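Local structure of putative sugar isomerase (Parabacteroides distasonis, 3LMZ) at residues F18-A23 against Y249-S254; A23-V28 against E231-M236; E40-H45 against G242-I247; C161-H166 against D187-D192. The protein probably acts as a sugar isomerase or related sugar-converting enzyme, built on the TIM-barrel fold of the xylose isomerase-like family. One frame throughout, in Å; residues are numbered along the deposited sequence. Where two conformers were deposited one is given.

Interaction 1. Residues F18-A23 against Y249-S254; sequences FHLGMA and YFKAVS
F18 and F250 lead an almost wholly apolar contact between strand 19-22, with the residue before it, and the last helix of the chain. The two phenyl rings come from opposite directions, their centroids 5.7 Å apart and their planes inclined at 60°. F18 CE1 lies 3.7 Å from F250 CE2, close to the plane of the F250 ring and therefore at its edge. With CG anti to the backbone N (chi1 -173°), F250 sends its ring out from the helix toward the strand.

Apolar contacts continue at L20. It slides past F250 in the opposite sense, its CD1 3.9 Å from F250 CD2, while L20 CD2 meets the K251 chain at CG, at 4.3 Å. With only an alanine in place of F250, the F18 ring and L20 CD1 would probably lose the surface they rest on, and a gap would open between strand and helix.

The polar element is S254. Its OG sits at the rim of the F18 ring, in the ring plane and 3.5 Å from F18 CZ, and donates to F250 O at 2.8 Å. S254 N also bonds F250 O, from the other face of that carbonyl's plane, so two donors hold the one oxygen.

Around the contact, I216 and M219 of helix 212-221 pack on F18, and I190 of strand 185-193 touches both L20 and F250. K251 pairs with E245 of the second subunit, and Y249 and A252 pack on A252 of that subunit, so helix 240-256 lies between the barrel strand and the dimer partner.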
loop_
_atom_site.group_PDB
_atom_site.type_symbol
_atom_site.label_atom_id
_atom_site.label_comp_id
_atom_site.label_asym_id
_atom_site.label_seq_id
_atom_site.Cartn_x
_atom_site.Cartn_y
_atom_site.Cartn_z
ATOM N N PHE A 18 -15.477 -7.315 -9.380
ATOM C CA PHE A 18 -15.773 -6.769 -8.080
ATOM C C PHE A 18 -15.398 -5.283 -7.978
ATOM O O PHE A 18 -14.653 -4.760 -8.794
ATOM C CB PHE A 18 -15.060 -7.605 -6.988
ATOM C CG PHE A 18 -13.581 -7.365 -6.945
ATOM C CD1 PHE A 18 -13.062 -6.224 -6.362
ATOM C CD2 PHE A 18 -12.723 -8.235 -7.526
ATOM C CE1 PHE A 18 -11.705 -5.960 -6.364
ATOM C CE2 PHE A 18 -11.271 -7.936 -7.490
ATOM C CZ PHE A 18 -10.844 -6.835 -6.917
ATOM N N HIS A 19 -15.874 -4.643 -6.919
ATOM C CA HIS A 19 -15.588 -3.244 -6.636
ATOM C C HIS A 19 -14.892 -3.132 -5.268
ATOM O O HIS A 19 -15.320 -3.721 -4.280
ATOM C CB HIS A 19 -16.874 -2.472 -6.597
ATOM C CG HIS A 19 -17.728 -2.676 -7.802
ATOM N ND1 HIS A 19 -17.489 -2.001 -8.974
ATOM C CD2 HIS A 19 -18.779 -3.506 -8.037
ATOM C CE1 HIS A 19 -18.385 -2.377 -9.870
ATOM N NE2 HIS A 19 -19.170 -3.294 -9.334
ATOM N N LEU A 20 -13.830 -2.346 -5.191
ATOM C CA LEU A 20 -13.109 -2.079 -3.968
ATOM C C LEU A 20 -13.864 -1.055 -3.108
ATOM O O LEU A 20 -14.227 0.043 -3.561
ATOM C CB LEU A 20 -11.712 -1.532 -4.300
ATOM C CG LEU A 20 -10.791 -1.233 -3.116
ATOM C CD1 LEU A 20 -10.572 -2.449 -2.200
ATOM C CD2 LEU A 20 -9.396 -0.766 -3.579
ATOM N N GLY A 21 -14.058 -1.409 -1.837
ATOM C CA GLY A 21 -14.698 -0.496 -0.891
ATOM C C GLY A 21 -14.046 -0.522 0.466
ATOM O O GLY A 21 -13.005 -1.164 0.682
HETATM N N MSE A 22 -14.654 0.214 1.390
HETATM C CA MSE A 22 -14.256 0.202 2.784
HETATM C C MSE A 22 -15.450 -0.132 3.665
HETATM O O MSE A 22 -16.531 0.394 3.532
HETATM C CB MSE A 22 -13.692 1.561 3.200
HETATM C CG MSE A 22 -13.026 1.552 4.575
HETATM SE SE MSE A 22 -11.167 1.011 4.273
HETATM C CE MSE A 22 -10.478 2.636 3.574
ATOM N N ALA A 23 -15.148 -1.005 4.614
ATOM C CA ALA A 23 -16.095 -1.411 5.636
ATOM C C ALA A 23 -16.029 -0.291 6.717
ATOM O O ALA A 23 -14.926 0.190 7.055
ATOM C CB ALA A 23 -15.646 -2.817 6.223
ATOM N N TYR A 249 -1.286 -3.043 -1.574
ATOM C CA TYR A 249 -0.997 -4.429 -1.833
ATOM C C TYR A 249 -2.186 -5.027 -2.625
ATOM O O TYR A 249 -2.056 -5.707 -3.639
ATOM C CB TYR A 249 -0.710 -5.202 -0.581
ATOM C CG TYR A 249 0.029 -6.517 -0.792
ATOM C CD1 TYR A 249 -0.627 -7.626 -1.237
ATOM C CD2 TYR A 249 1.409 -6.609 -0.552
ATOM C CE1 TYR A 249 0.088 -8.832 -1.497
ATOM C CE2 TYR A 249 2.097 -7.767 -0.784
ATOM C CZ TYR A 249 1.443 -8.871 -1.263
ATOM O OH TYR A 249 2.152 -10.019 -1.508
ATOM N N PHE A 250 -3.417 -4.801 -2.176
ATOM C CA PHE A 250 -4.597 -5.379 -2.799
ATOM C C PHE A 250 -4.790 -4.826 -4.207
ATOM O O PHE A 250 -5.224 -5.558 -5.135
ATOM C CB PHE A 250 -5.844 -5.092 -1.953
ATOM C CG PHE A 250 -7.083 -5.807 -2.433
ATOM C CD1 PHE A 250 -7.307 -7.113 -2.094
ATOM C CD2 PHE A 250 -7.974 -5.167 -3.259
ATOM C CE1 PHE A 250 -8.450 -7.790 -2.549
ATOM C CE2 PHE A 250 -9.098 -5.845 -3.738
ATOM C CZ PHE A 250 -9.311 -7.143 -3.391
ATOM N N LYS A 251 -4.528 -3.528 -4.427
ATOM C CA LYS A 251 -4.642 -2.976 -5.780
ATOM C C LYS A 251 -3.681 -3.725 -6.740
ATOM O O LYS A 251 -4.028 -4.089 -7.859
ATOM C CB LYS A 251 -4.333 -1.486 -5.818
ATOM C CG LYS A 251 -5.444 -0.581 -5.292
ATOM C CD LYS A 251 -4.978 0.888 -5.306
ATOM C CE LYS A 251 -6.047 1.860 -4.871
ATOM N NZ LYS A 251 -5.569 3.304 -4.973
ATOM N N ALA A 252 -2.450 -3.931 -6.270
ATOM C CA ALA A 252 -1.485 -4.638 -7.081
ATOM C C ALA A 252 -1.908 -6.044 -7.391
ATOM O O ALA A 252 -1.808 -6.461 -8.533
ATOM C CB ALA A 252 -0.089 -4.634 -6.445
ATOM N N VAL A 253 -2.362 -6.793 -6.384
ATOM C CA VAL A 253 -2.869 -8.151 -6.655
ATOM C C VAL A 253 -4.007 -8.115 -7.693
ATOM O O VAL A 253 -4.033 -8.918 -8.623
ATOM C CB VAL A 253 -3.302 -8.899 -5.394
ATOM C CG1 VAL A 253 -3.839 -10.311 -5.764
ATOM C CG2 VAL A 253 -2.161 -9.018 -4.438
ATOM N N SER A 254 -4.877 -7.117 -7.573
ATOM C CA SER A 254 -6.051 -6.980 -8.492
ATOM C C SER A 254 -5.582 -6.724 -9.938
ATOM O O SER A 254 -6.157 -7.231 -10.908
ATOM C CB SER A 254 -6.929 -5.827 -8.053
ATOM O OG SER A 254 -7.466 -6.090 -6.765
#

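Interaction 2. Residues A23-V28 against E231-M236; sequences AGYTFV and EYEKDM
Y25 meets three side chains of 231-236. Y25 CB lies 3.6 Å from E231 OE2. A chi1 of -173° swings the ring away from its own backbone N and toward E233, whose OE2 comes within 3.6 Å of Y25 CD2, its carboxylate plane nearly perpendicular to the ring. Over one face of the same CD2-CE2 side lies the methyl CE of selenomethionine M236, 3.6 Å from Y25 CE2 and 4.0 Å from the ring centroid, a CH-pi contact; its SE adds an oblique Met-aromatic contact.

T26 OG1 accepts from Y232 N at 2.9 Å, nearly straight at 165°, and also bonds L230 O, while T26 CG2 rests against Y232 CB. A valine in place of T26 would probably strand the Y232 N-H without its acceptor and lose the bond to L230 O. A23 CB touches E231 CB.

One water links Y25 N to E231 OE2; two more each donate to T26 O, one also to M236 O and the other also to Y232 O. K191 forms salt bridges with E231 and E233, and E231 OE2 bonds a citrate, probably from the crystallisation liquor. This mix of carboxylates and water is consistent with a polar pocket at the barrel mouth.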
loop_
_atom_site.group_PDB
_atom_site.type_symbol
_atom_site.label_atom_id
_atom_site.label_comp_id
_atom_site.label_asym_id
_atom_site.label_seq_id
_atom_site.Cartn_x
_atom_site.Cartn_y
_atom_site.Cartn_z
ATOM N N ALA A 23 -15.148 -1.005 4.614
ATOM C CA ALA A 23 -16.095 -1.411 5.636
ATOM C C ALA A 23 -16.029 -0.291 6.717
ATOM O O ALA A 23 -14.926 0.190 7.055
ATOM C CB ALA A 23 -15.646 -2.817 6.223
ATOM N N GLY A 24 -17.183 0.140 7.245
ATOM C CA GLY A 24 -17.187 1.285 8.140
ATOM C C GLY A 24 -16.461 1.066 9.468
ATOM O O GLY A 24 -15.881 2.041 10.014
ATOM N N TYR A 25 -16.446 -0.149 9.999
ATOM C CA TYR A 25 -15.768 -0.419 11.266
ATOM C C TYR A 25 -14.283 -0.056 11.237
ATOM O O TYR A 25 -13.678 0.253 12.276
ATOM C CB TYR A 25 -15.970 -1.863 11.702
ATOM C CG TYR A 25 -15.462 -2.204 13.060
ATOM C CD1 TYR A 25 -16.087 -1.685 14.183
ATOM C CD2 TYR A 25 -14.412 -3.092 13.232
ATOM C CE1 TYR A 25 -15.650 -2.047 15.464
ATOM C CE2 TYR A 25 -14.003 -3.482 14.492
ATOM C CZ TYR A 25 -14.636 -2.903 15.602
ATOM O OH TYR A 25 -14.322 -3.240 16.926
ATOM N N THR A 26 -13.686 -0.098 10.030
ATOM C CA THR A 26 -12.298 0.376 9.916
ATOM C C THR A 26 -12.097 1.742 10.595
ATOM O O THR A 26 -11.034 2.030 11.158
ATOM C CB THR A 26 -11.904 0.439 8.467
ATOM O OG1 THR A 26 -11.931 -0.880 7.933
ATOM C CG2 THR A 26 -10.509 1.037 8.268
ATOM N N PHE A 27 -13.134 2.620 10.466
ATOM C CA PHE A 27 -13.122 3.985 10.961
ATOM C C PHE A 27 -14.026 4.141 12.187
ATOM O O PHE A 27 -14.476 5.251 12.463
ATOM C CB PHE A 27 -13.536 4.913 9.804
ATOM C CG PHE A 27 -12.498 5.025 8.738
ATOM C CD1 PHE A 27 -11.414 5.883 8.888
ATOM C CD2 PHE A 27 -12.550 4.218 7.612
ATOM C CE1 PHE A 27 -10.429 5.960 7.916
ATOM C CE2 PHE A 27 -11.546 4.307 6.650
ATOM C CZ PHE A 27 -10.497 5.144 6.825
ATOM N N VAL A 28 -14.128 3.136 13.059
ATOM C CA VAL A 28 -14.957 3.260 14.259
ATOM C C VAL A 28 -14.513 4.397 15.155
ATOM O O VAL A 28 -15.341 5.000 15.837
ATOM C CB VAL A 28 -14.998 1.932 15.051
ATOM C CG1 VAL A 28 -13.593 1.533 15.613
ATOM C CG2 VAL A 28 -16.065 1.966 16.187
ATOM N N GLU A 231 -11.855 -4.244 5.903
ATOM C CA GLU A 231 -12.169 -4.102 7.330
ATOM C C GLU A 231 -10.885 -4.299 8.109
ATOM O O GLU A 231 -10.442 -5.412 8.408
ATOM C CB GLU A 231 -13.253 -5.080 7.773
ATOM C CG GLU A 231 -13.738 -4.796 9.170
ATOM C CD GLU A 231 -14.989 -5.577 9.524
ATOM O OE1 GLU A 231 -14.936 -6.843 9.471
ATOM O OE2 GLU A 231 -15.992 -4.927 9.866
ATOM N N TYR A 232 -10.233 -3.181 8.375
ATOM C CA TYR A 232 -8.888 -3.159 8.967
ATOM C C TYR A 232 -8.942 -3.032 10.479
ATOM O O TYR A 232 -9.419 -2.015 10.997
ATOM C CB TYR A 232 -8.026 -2.016 8.394
ATOM C CG TYR A 232 -6.591 -2.159 8.746
ATOM C CD1 TYR A 232 -5.859 -3.159 8.173
ATOM C CD2 TYR A 232 -5.969 -1.303 9.600
ATOM C CE1 TYR A 232 -4.480 -3.368 8.535
ATOM C CE2 TYR A 232 -4.591 -1.447 9.927
ATOM C CZ TYR A 232 -3.884 -2.509 9.427
ATOM O OH TYR A 232 -2.541 -2.660 9.746
ATOM N N GLU A 233 -8.534 -4.096 11.202
ATOM C CA GLU A 233 -8.739 -4.223 12.653
ATOM C C GLU A 233 -7.429 -4.361 13.406
ATOM O O GLU A 233 -7.263 -5.140 14.321
ATOM C CB GLU A 233 -9.638 -5.431 12.967
ATOM C CG GLU A 233 -10.970 -5.368 12.205
ATOM C CD GLU A 233 -11.854 -6.629 12.278
ATOM O OE1 GLU A 233 -11.386 -7.849 12.219
ATOM O OE2 GLU A 233 -13.075 -6.346 12.317
ATOM N N LYS A 234 -6.469 -3.596 12.992
ATOM C CA LYS A 234 -5.182 -3.467 13.646
ATOM C C LYS A 234 -4.917 -1.983 13.832
ATOM O O LYS A 234 -5.330 -1.167 12.991
ATOM C CB LYS A 234 -4.122 -4.089 12.756
ATOM C CG LYS A 234 -2.662 -3.807 13.195
ATOM C CD LYS A 234 -1.668 -4.608 12.435
ATOM C CE LYS A 234 -0.189 -4.287 12.834
ATOM N NZ LYS A 234 0.743 -5.256 12.149
ATOM N N ASP A 235 -4.276 -1.566 14.926
ATOM C CA ASP A 235 -3.910 -0.190 15.183
ATOM C C ASP A 235 -5.110 0.778 15.038
ATOM O O ASP A 235 -5.028 1.826 14.416
ATOM C CB ASP A 235 -2.790 0.249 14.248
ATOM C CG ASP A 235 -1.495 -0.486 14.511
ATOM O OD1 ASP A 235 -1.210 -0.896 15.671
ATOM O OD2 ASP A 235 -0.723 -0.666 13.546
HETATM N N MSE A 236 -6.280 0.362 15.539
HETATM C CA MSE A 236 -7.519 1.039 15.200
HETATM C C MSE A 236 -7.614 2.479 15.733
HETATM O O MSE A 236 -8.445 3.233 15.240
HETATM C CB MSE A 236 -8.750 0.226 15.657
HETATM C CG MSE A 236 -8.803 -1.160 15.031
HETATM SE SE MSE A 236 -10.499 -2.000 15.204
HETATM C CE MSE A 236 -11.366 -1.078 13.757
HETATM O O HOH W 1 -17.762 -2.802 9.309
HETATM O O HOH W 2 -10.871 3.351 13.726
HETATM O O HOH W 3 -8.758 0.547 11.756
#

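Interaction 3. Residues E40-H45 against G242-I247; sequences ERLDIH and GIAESI
I44 and I247 both hold CG1 anti to the carbonyl carbon (chi1 -64° and -70°), but they differ at the next bond: I44 stays extended, whereas I247 bends (chi2 -60°). The two chains thus reach toward each other tip to tip, with I44 CD1 3.6 Å from I247 CD1. L42 likewise sets CG anti to its carbonyl carbon and spreads its two methyls over the facing helix. The L42 and I243 side chains cross at about a right angle, with L42 CD1 3.8 Å from I243 CG2; the other branch, L42 CD2, lands 3.9 Å from A244 CB. No hydrogen bond joins the segments, and the five touching residues are all buried.

The turn that presents L42 and I44 is a Schellman motif ending helix 32-41, with D43 at positive phi. Beyond it, H45 NE2 donates to D43 OD1 at 2.7 Å, in the histidine ring plane but from above the carboxylate. On the other side, S246 OG and S246 N both bond G242 O.

M22 packs on L42, I44 and I243, while L241 and A244 of the second subunit pack on L42 and A244, respectively. The arrangement is that of a TIM barrel, in which the turn closing the first outer helix packs on the last outer helix.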
loop_
_atom_site.group_PDB
_atom_site.type_symbol
_atom_site.label_atom_id
_atom_site.label_comp_id
_atom_site.label_asym_id
_atom_site.label_seq_id
_atom_site.Cartn_x
_atom_site.Cartn_y
_atom_site.Cartn_z
ATOM N N GLU A 40 -11.132 9.184 -0.315
ATOM C CA GLU A 40 -10.863 10.051 -1.461
ATOM C C GLU A 40 -9.366 9.973 -1.840
ATOM O O GLU A 40 -8.998 9.811 -2.990
ATOM C CB GLU A 40 -11.276 11.500 -1.176
ATOM C CG GLU A 40 -11.182 12.463 -2.288
ATOM C CD GLU A 40 -11.813 13.789 -1.903
ATOM O OE1 GLU A 40 -11.671 14.216 -0.740
ATOM O OE2 GLU A 40 -12.425 14.458 -2.770
ATOM N N ARG A 41 -8.494 10.112 -0.837
ATOM C CA ARG A 41 -7.039 10.095 -1.049
ATOM C C ARG A 41 -6.574 8.689 -1.541
ATOM O O ARG A 41 -5.628 8.618 -2.277
ATOM C CB ARG A 41 -6.284 10.497 0.237
ATOM C CG ARG A 41 -6.397 11.949 0.624
ATOM C CD ARG A 41 -5.434 12.271 1.800
ATOM N NE ARG A 41 -4.037 12.224 1.367
ATOM C CZ ARG A 41 -2.987 12.195 2.186
ATOM N NH1 ARG A 41 -3.173 12.235 3.486
ATOM N NH2 ARG A 41 -1.755 12.143 1.724
ATOM N N LEU A 42 -7.253 7.637 -1.082
ATOM C CA LEU A 42 -6.964 6.275 -1.533
ATOM C C LEU A 42 -7.602 5.852 -2.833
ATOM O O LEU A 42 -7.390 4.754 -3.294
ATOM C CB LEU A 42 -7.369 5.256 -0.471
ATOM C CG LEU A 42 -6.675 5.313 0.865
ATOM C CD1 LEU A 42 -7.510 4.498 1.904
ATOM C CD2 LEU A 42 -5.268 4.816 0.725
ATOM N N ASP A 43 -8.344 6.752 -3.486
ATOM C CA ASP A 43 -9.074 6.433 -4.722
ATOM C C ASP A 43 -10.083 5.306 -4.551
ATOM O O ASP A 43 -10.284 4.482 -5.434
ATOM C CB ASP A 43 -8.108 6.146 -5.866
ATOM C CG ASP A 43 -8.752 6.183 -7.266
ATOM O OD1 ASP A 43 -9.705 6.977 -7.496
ATOM O OD2 ASP A 43 -8.304 5.402 -8.159
ATOM N N ILE A 44 -10.787 5.311 -3.419
ATOM C CA ILE A 44 -11.807 4.323 -3.084
ATOM C C ILE A 44 -13.167 5.037 -3.141
ATOM O O ILE A 44 -13.320 6.117 -2.559
ATOM C CB ILE A 44 -11.573 3.681 -1.668
ATOM C CG1 ILE A 44 -10.247 2.887 -1.683
ATOM C CG2 ILE A 44 -12.798 2.862 -1.221
ATOM C CD1 ILE A 44 -9.792 2.336 -0.312
ATOM N N HIS A 45 -14.128 4.385 -3.786
ATOM C CA HIS A 45 -15.377 5.045 -4.190
ATOM C C HIS A 45 -16.602 4.435 -3.539
ATOM O O HIS A 45 -17.680 4.858 -3.857
ATOM C CB HIS A 45 -15.437 5.068 -5.754
ATOM C CG HIS A 45 -14.283 5.818 -6.301
ATOM N ND1 HIS A 45 -14.216 7.192 -6.222
ATOM C CD2 HIS A 45 -13.124 5.404 -6.856
ATOM C CE1 HIS A 45 -13.037 7.589 -6.694
ATOM N NE2 HIS A 45 -12.354 6.518 -7.065
ATOM N N GLY A 242 -1.558 1.456 7.952
ATOM C CA GLY A 242 -1.900 0.071 7.669
ATOM C C GLY A 242 -3.012 -0.091 6.648
ATOM O O GLY A 242 -2.991 -0.990 5.802
ATOM N N ILE A 243 -4.005 0.781 6.758
ATOM C CA ILE A 243 -5.089 0.863 5.761
ATOM C C ILE A 243 -4.466 1.078 4.378
ATOM O O ILE A 243 -4.708 0.326 3.422
ATOM C CB ILE A 243 -6.106 1.972 6.080
ATOM C CG1 ILE A 243 -6.944 1.629 7.326
ATOM C CG2 ILE A 243 -6.998 2.157 4.862
ATOM C CD1 ILE A 243 -7.660 2.869 7.900
ATOM N N ALA A 244 -3.572 2.047 4.280
ATOM C CA ALA A 244 -3.013 2.437 2.943
ATOM C C ALA A 244 -2.083 1.390 2.372
ATOM O O ALA A 244 -2.199 1.041 1.210
ATOM C CB ALA A 244 -2.274 3.789 3.080
ATOM N N GLU A 245 -1.261 0.766 3.240
ATOM C CA GLU A 245 -0.423 -0.332 2.762
ATOM C C GLU A 245 -1.282 -1.487 2.277
ATOM O O GLU A 245 -1.032 -2.080 1.233
ATOM C CB GLU A 245 0.495 -0.861 3.873
ATOM C CG GLU A 245 1.388 -2.026 3.433
ATOM C CD GLU A 245 2.330 -2.558 4.511
ATOM O OE1 GLU A 245 2.565 -1.799 5.504
ATOM O OE2 GLU A 245 2.849 -3.673 4.293
ATOM N N SER A 246 -2.350 -1.819 3.024
ATOM C CA SER A 246 -3.190 -2.929 2.652
ATOM C C SER A 246 -3.882 -2.668 1.301
ATOM O O SER A 246 -4.014 -3.592 0.458
ATOM C CB SER A 246 -4.269 -3.126 3.702
ATOM O OG SER A 246 -3.798 -3.545 4.965
ATOM N N ILE A 247 -4.346 -1.439 1.071
ATOM C CA ILE A 247 -4.984 -1.040 -0.163
ATOM C C ILE A 247 -3.984 -1.127 -1.322
ATOM O O ILE A 247 -4.307 -1.618 -2.430
ATOM C CB ILE A 247 -5.663 0.355 -0.012
ATOM C CG1 ILE A 247 -6.891 0.267 0.904
ATOM C CG2 ILE A 247 -5.957 0.934 -1.394
ATOM C CD1 ILE A 247 -8.019 -0.669 0.463
#

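Interaction 4. Residues C161-H166 against D187-D192; sequences CLDVGH and DMHIKD
C161-D163 and D187-I190 run as neighbouring parallel strands, their axes 4.2 Å apart at closest and inclined by 20°, joined by L162 N to D187 O, H189 N to L162 O and, just past the strand, V164 N to H189 O.

On the face carrying C161, D163, D187 and H189, the sulfur of C161 lies over one face of the H189 imidazole, 3.6 Å from its centroid and 20° off the ring normal. D163 OD2 stands at the edge of the same ring. D163 divides its carboxylate between two tasks. OD2 takes K191 NZ on its syn lone pair at 2.7 Å, a salt bridge in which the two side chains cross at about a right angle; OD1 caps helix 164-169 by accepting from H166 N at 2.9 Å, an almost straight bond of 177° that arrives from above the carboxylate plane. K191 bends at chi3, which turns its ammonium back to D163 after its CG has passed G165 CA at 3.8 Å.

On the face of L162 and M188, L162 CB and M188 CG lie 4.4 Å apart; V164, at the start of the helix, adds its CG1 4.1 Å from M188 CG.

D163 OD2 also receives H132 NE2. The lysine charge probably offsets the carboxylates of D163, E231 and E233 gathered here. H166 NE2 bonds a citrate, probably from the crystallisation liquor. Strand 128-132 flanks C161 on one side and strand 227-230 flanks strand 185-193 on the other, while L215 of helix 212-221 covers V164 and M188 from outside.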
loop_
_atom_site.group_PDB
_atom_site.type_symbol
_atom_site.label_atom_id
_atom_site.label_comp_id
_atom_site.label_asym_id
_atom_site.label_seq_id
_atom_site.Cartn_x
_atom_site.Cartn_y
_atom_site.Cartn_z
ATOM N N CYS A 161 -21.983 -12.075 4.090
ATOM C CA CYS A 161 -20.830 -11.178 3.941
ATOM C C CYS A 161 -19.654 -12.098 4.256
ATOM O O CYS A 161 -19.400 -12.487 5.422
ATOM C CB CYS A 161 -20.919 -9.970 4.906
ATOM S SG CYS A 161 -19.372 -9.090 4.811
ATOM N N LEU A 162 -19.011 -12.527 3.168
ATOM C CA LEU A 162 -17.903 -13.479 3.284
ATOM C C LEU A 162 -16.735 -12.700 3.848
ATOM O O LEU A 162 -16.102 -11.902 3.163
ATOM C CB LEU A 162 -17.506 -14.134 1.962
ATOM C CG LEU A 162 -16.246 -14.985 1.993
ATOM C CD1 LEU A 162 -16.370 -16.125 2.947
ATOM C CD2 LEU A 162 -15.939 -15.420 0.586
ATOM N N ASP A 163 -16.387 -12.996 5.092
ATOM C CA ASP A 163 -15.241 -12.351 5.760
ATOM C C ASP A 163 -14.088 -13.348 5.628
ATOM O O ASP A 163 -14.023 -14.382 6.292
ATOM C CB ASP A 163 -15.589 -12.040 7.217
ATOM C CG ASP A 163 -14.499 -11.231 7.932
ATOM O OD1 ASP A 163 -13.315 -11.655 7.813
ATOM O OD2 ASP A 163 -14.900 -10.173 8.532
ATOM N N VAL A 164 -13.125 -13.000 4.810
ATOM C CA VAL A 164 -12.105 -13.956 4.456
ATOM C C VAL A 164 -11.197 -14.239 5.661
ATOM O O VAL A 164 -10.725 -15.364 5.839
ATOM C CB VAL A 164 -11.321 -13.479 3.251
ATOM C CG1 VAL A 164 -12.292 -13.270 2.061
ATOM C CG2 VAL A 164 -10.421 -12.198 3.495
ATOM N N GLY A 165 -10.996 -13.218 6.509
ATOM C CA GLY A 165 -10.124 -13.359 7.654
ATOM C C GLY A 165 -10.737 -14.221 8.721
ATOM O O GLY A 165 -10.109 -15.153 9.263
ATOM N N HIS A 166 -11.980 -13.923 9.083
ATOM C CA HIS A 166 -12.664 -14.758 10.066
ATOM C C HIS A 166 -12.886 -16.197 9.585
ATOM O O HIS A 166 -12.775 -17.141 10.383
ATOM C CB HIS A 166 -13.984 -14.135 10.490
ATOM C CG HIS A 166 -13.802 -12.914 11.312
ATOM N ND1 HIS A 166 -12.790 -12.809 12.256
ATOM C CD2 HIS A 166 -14.500 -11.753 11.360
ATOM C CE1 HIS A 166 -12.883 -11.628 12.847
ATOM N NE2 HIS A 166 -13.897 -10.966 12.314
ATOM N N ASP A 187 -21.682 -9.817 -0.229
ATOM C CA ASP A 187 -20.712 -8.796 0.207
ATOM C C ASP A 187 -19.485 -9.535 0.692
ATOM O O ASP A 187 -19.510 -10.756 0.932
ATOM C CB ASP A 187 -21.302 -7.931 1.321
ATOM C CG ASP A 187 -20.482 -6.695 1.655
ATOM O OD1 ASP A 187 -20.282 -5.893 0.740
ATOM O OD2 ASP A 187 -20.237 -6.505 2.836
HETATM N N MSE A 188 -18.374 -8.810 0.842
HETATM C CA MSE A 188 -17.159 -9.448 1.293
HETATM C C MSE A 188 -16.381 -8.415 2.106
HETATM O O MSE A 188 -16.268 -7.267 1.684
HETATM C CB MSE A 188 -16.288 -9.851 0.113
HETATM C CG MSE A 188 -15.154 -10.787 0.456
HETATM SE SE MSE A 188 -14.066 -11.222 -1.120
HETATM C CE MSE A 188 -15.654 -12.013 -2.117
ATOM N N HIS A 189 -15.832 -8.876 3.237
ATOM C CA HIS A 189 -14.800 -8.120 3.965
ATOM C C HIS A 189 -13.467 -8.768 3.633
ATOM O O HIS A 189 -13.218 -9.958 3.962
ATOM C CB HIS A 189 -15.090 -8.118 5.477
ATOM C CG HIS A 189 -16.266 -7.273 5.856
ATOM N ND1 HIS A 189 -16.641 -7.041 7.163
ATOM C CD2 HIS A 189 -17.096 -6.526 5.086
ATOM C CE1 HIS A 189 -17.685 -6.217 7.171
ATOM N NE2 HIS A 189 -17.979 -5.884 5.928
ATOM N N ILE A 190 -12.568 -7.939 3.098
ATOM C CA ILE A 190 -11.167 -8.304 2.867
ATOM C C ILE A 190 -10.364 -7.814 4.044
ATOM O O ILE A 190 -10.665 -6.757 4.619
ATOM C CB ILE A 190 -10.617 -7.812 1.503
ATOM C CG1 ILE A 190 -10.801 -6.305 1.322
ATOM C CG2 ILE A 190 -11.326 -8.572 0.345
ATOM C CD1 ILE A 190 -9.999 -5.762 0.184
ATOM N N LYS A 191 -9.392 -8.628 4.448
ATOM C CA LYS A 191 -8.495 -8.374 5.578
ATOM C C LYS A 191 -7.512 -9.540 5.540
ATOM O O LYS A 191 -7.726 -10.533 4.795
ATOM C CB LYS A 191 -9.256 -8.358 6.930
ATOM C CG LYS A 191 -10.078 -9.635 7.176
ATOM C CD LYS A 191 -10.872 -9.599 8.483
ATOM C CE LYS A 191 -11.963 -8.559 8.455
ATOM N NZ LYS A 191 -12.902 -8.752 9.667
ATOM N N ASP A 192 -6.432 -9.369 6.280
ATOM C CA ASP A 192 -5.467 -10.423 6.410
ATOM C C ASP A 192 -5.257 -10.820 7.871
ATOM O O ASP A 192 -5.507 -10.034 8.774
ATOM C CB ASP A 192 -4.129 -10.002 5.785
ATOM C CG ASP A 192 -3.339 -11.166 5.135
ATOM O OD1 ASP A 192 -3.654 -12.373 5.416
ATOM O OD2 ASP A 192 -2.313 -10.839 4.394
#

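In the fold
From the N terminus, strand 19-22 enters first, and interaction 1 ties it to the final helix 240-256, closing a loop of some 225 residues around nearly the whole barrel. Interaction 2 follows directly, sharing A23, and lies nested within that loop; it joins the loops after strands 19-22 and 227-230. Interaction 3, also nested in interaction 1, connects the end of helix 32-41 to helix 240-256 and crosses interaction 2 along the chain. Interaction 4 is the most local closure, nested inside all three others, and pairs two adjacent barrel strands. It shares a cluster of charged side chains with interaction 2, whereas interactions 3 and 4 do not touch.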